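PDB 2JFN: glutamate racemase from Escherichia coli, which belongs to the Asp/Glu/hydantoin racemase family of two-domain alpha/beta proteins, and holds glutamic acid in a pocket between its two domains. Local coordinates for residues A[27-32]-A[90-95]. Numbering follows the deposited sequence.
Sequences FDSGVG and VACNTA. With GLU (glutamic acid), chain B.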
ATOM      1  N   PHE A  27       1.030  -5.061   6.170  1.00 22.82           N
ATOM      2  CA  PHE A  27       0.525  -3.932   6.950  1.00 23.33           C
ATOM      3  C   PHE A  27       0.224  -2.666   6.154  1.00 23.64           C
ATOM      4  O   PHE A  27       0.912  -2.344   5.189  1.00 24.06           O
ATOM      5  CB  PHE A  27       1.536  -3.560   8.040  1.00 23.65           C
ATOM      6  CG  PHE A  27       1.227  -2.256   8.737  1.00 24.66           C
ATOM      7  CD1 PHE A  27       0.311  -2.211   9.788  1.00 24.66           C
ATOM      8  CD2 PHE A  27       1.803  -1.067   8.302  1.00 24.42           C
ATOM      9  CE1 PHE A  27      -0.028  -1.000  10.391  1.00 24.95           C
ATOM     10  CE2 PHE A  27       1.470   0.153   8.898  1.00 24.93           C
ATOM     11  CZ  PHE A  27       0.552   0.187   9.942  1.00 25.18           C
ATOM     12  N   ASP A  28      -0.811  -1.949   6.581  1.00 23.82           N
ATOM     13  CA  ASP A  28      -1.197  -0.676   5.979  1.00 23.43           C
ATOM     14  C   ASP A  28      -2.029   0.079   6.996  1.00 23.59           C
ATOM     15  O   ASP A  28      -2.491  -0.496   7.983  1.00 23.62           O
ATOM     16  CB  ASP A  28      -2.048  -0.856   4.715  1.00 23.14           C
ATOM     17  CG  ASP A  28      -2.386   0.480   4.054  1.00 23.57           C
ATOM     18  OD1 ASP A  28      -3.509   0.650   3.531  1.00 23.23           O
ATOM     19  OD2 ASP A  28      -1.516   1.375   4.061  1.00 24.14           O
ATOM     20  N   SER A  29      -2.223   1.368   6.749  1.00 23.49           N
ATOM     21  CA  SER A  29      -3.033   2.204   7.623  1.00 23.63           C
ATOM     22  C   SER A  29      -4.511   1.841   7.412  1.00 23.67           C
ATOM     23  O   SER A  29      -5.332   1.987   8.318  1.00 23.60           O
ATOM     24  CB  SER A  29      -2.805   3.673   7.279  1.00 23.55           C
ATOM     25  OG  SER A  29      -3.125   3.904   5.921  1.00 24.80           O
ATOM     26  N   GLY A  30      -4.839   1.360   6.215  1.00 23.60           N
ATOM     27  CA  GLY A  30      -6.210   0.984   5.917  1.00 23.98           C
ATOM     28  C   GLY A  30      -6.359  -0.196   4.978  1.00 23.76           C
ATOM     29  O   GLY A  30      -5.740  -1.245   5.183  1.00 24.03           O
ATOM     30  N   VAL A  31      -7.167  -0.034   3.932  1.00 23.50           N
ATOM     31  CA  VAL A  31      -7.398  -1.112   2.977  1.00 23.42           C
ATOM     32  C   VAL A  31      -6.386  -1.191   1.824  1.00 23.39           C
ATOM     33  O   VAL A  31      -6.323  -2.205   1.133  1.00 22.93           O
ATOM     34  CB  VAL A  31      -8.833  -1.034   2.358  1.00 24.04           C
ATOM     35  CG1 VAL A  31      -9.887  -1.161   3.455  1.00 24.26           C
ATOM     36  CG2 VAL A  31      -9.024   0.282   1.605  1.00 24.22           C
ATOM     37  N   GLY A  32      -5.602  -0.136   1.619  1.00 23.03           N
ATOM     38  CA  GLY A  32      -4.642  -0.140   0.524  1.00 23.53           C
ATOM     39  C   GLY A  32      -3.715  -1.344   0.520  1.00 23.94           C
ATOM     40  O   GLY A  32      -3.333  -1.842  -0.539  1.00 23.61           O
ATOM     41  N   VAL A  90       5.463  -3.542   4.569  1.00 26.03           N
ATOM     42  CA  VAL A  90       4.860  -2.275   4.935  1.00 26.42           C
ATOM     43  C   VAL A  90       4.245  -1.802   3.620  1.00 26.74           C
ATOM     44  O   VAL A  90       4.853  -1.019   2.891  1.00 26.48           O
ATOM     45  CB  VAL A  90       5.924  -1.270   5.421  1.00 26.37           C
ATOM     46  CG1 VAL A  90       5.265   0.040   5.828  1.00 26.82           C
ATOM     47  CG2 VAL A  90       6.687  -1.863   6.615  1.00 26.76           C
ATOM     48  N   ALA A  91       3.058  -2.321   3.309  1.00 26.82           N
ATOM     49  CA  ALA A  91       2.358  -1.990   2.064  1.00 27.63           C
ATOM     50  C   ALA A  91       1.632  -0.672   2.236  1.00 28.11           C
ATOM     51  O   ALA A  91       0.415  -0.587   2.066  1.00 27.96           O
ATOM     52  CB  ALA A  91       1.375  -3.097   1.716  1.00 27.04           C
ATOM     53  N   CYS A  92       2.413   0.354   2.557  1.00 29.18           N
ATOM     54  CA  CYS A  92       1.911   1.688   2.828  1.00 30.48           C
ATOM     55  C   CYS A  92       3.019   2.698   2.509  1.00 31.39           C
ATOM     56  O   CYS A  92       4.052   2.711   3.173  1.00 31.00           O
ATOM     57  CB  CYS A  92       1.544   1.746   4.317  1.00 30.27           C
ATOM     58  SG  CYS A  92       1.104   3.339   4.993  1.00 30.88           S
ATOM     59  N   ASN A  93       2.805   3.544   1.501  1.00 32.97           N
ATOM     60  CA  ASN A  93       3.807   4.544   1.117  1.00 34.50           C
ATOM     61  C   ASN A  93       4.104   5.573   2.204  1.00 35.02           C
ATOM     62  O   ASN A  93       5.264   5.931   2.430  1.00 35.62           O
ATOM     63  CB  ASN A  93       3.381   5.281  -0.160  1.00 35.30           C
ATOM     64  CG  ASN A  93       3.336   4.377  -1.369  1.00 36.40           C
ATOM     65  OD1 ASN A  93       2.389   3.604  -1.552  1.00 37.59           O
ATOM     66  ND2 ASN A  93       4.366   4.462  -2.208  1.00 36.95           N
ATOM     67  N   THR A  94       3.061   6.053   2.874  1.00 35.16           N
ATOM     68  CA  THR A  94       3.230   7.045   3.929  1.00 36.16           C
ATOM     69  C   THR A  94       3.948   6.496   5.157  1.00 36.39           C
ATOM     70  O   THR A  94       4.279   7.245   6.071  1.00 37.04           O
ATOM     71  CB  THR A  94       1.868   7.625   4.381  1.00 36.42           C
ATOM     72  OG1 THR A  94       0.974   6.554   4.717  1.00 36.99           O
ATOM     73  CG2 THR A  94       1.255   8.458   3.272  1.00 36.28           C
ATOM     74  N   ALA A  95       4.190   5.192   5.187  1.00 36.62           N
ATOM     75  CA  ALA A  95       4.875   4.596   6.334  1.00 37.07           C
ATOM     76  C   ALA A  95       6.211   3.968   5.971  1.00 37.26           C
ATOM     77  O   ALA A  95       7.165   4.052   6.741  1.00 37.43           O
ATOM     78  CB  ALA A  95       3.979   3.549   7.002  1.00 36.87           C
TER
HETATM   79  N   GLU B1287      -2.131   2.992   1.816  1.00 27.57           N
HETATM   80  CA  GLU B1287      -1.792   4.418   1.838  1.00 28.20           C
HETATM   81  C   GLU B1287      -0.324   4.572   1.490  1.00 28.44           C
HETATM   82  O   GLU B1287       0.209   3.804   0.609  1.00 28.04           O
HETATM   83  CB  GLU B1287      -2.078   4.998   3.232  1.00 28.42           C
HETATM   84  CG  GLU B1287      -2.822   6.346   3.114  1.00 28.59           C
HETATM   85  CD  GLU B1287      -2.846   7.075   4.451  1.00 29.41           C
HETATM   86  OE1 GLU B1287      -2.817   8.303   4.478  1.00 29.10           O
HETATM   87  OE2 GLU B1287      -2.904   6.446   5.513  1.00 28.72           O
HETATM   88  OXT GLU B1287       0.380   5.470   2.059  1.00 29.50           O
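Asp28 OD1 is gripped by three N-H groups: Gly30 N, from above the carboxylate plane in an Asx turn, Gly33 N and, weakly, GLU N. Asp28 OD2 accepts from GLU N at 2.8 Å and lies 3.1 Å from Cys92 CB across the contact. A short acid suits this place, taking the ligand's ammonium and the amides of the following turn together. Ser29, small and polar, gives its OG to GLU OE2 at 2.6 Å. On 90-95, Thr94 N (2.9 Å, 168°) and OG1 both reach GLU OXT; the threonine hydroxyl, set between the backbone N and the carbonyl carbon (chi1 53°), lies close to its own amide. Asn93 N takes GLU O at 2.8 Å, and these amides at the start of helix 93-106 would probably favour a negative charge there. Thr205, His206, Tyr60 and Gly61 complete the site. Ala91, centre of an inverse gamma turn, sends its N weakly to Phe27 O (2.9 Å). Val90 CG1 lies 4.4 Å from Phe27 CD2, at the ring edge and near its plane. Paired in parallel at Phe27 and Val90, strands 21-28 and 87-90 end side by side at the ligand, with helix 65-82 packed on Phe27 and Ala95, and helix 93-106 on Val90.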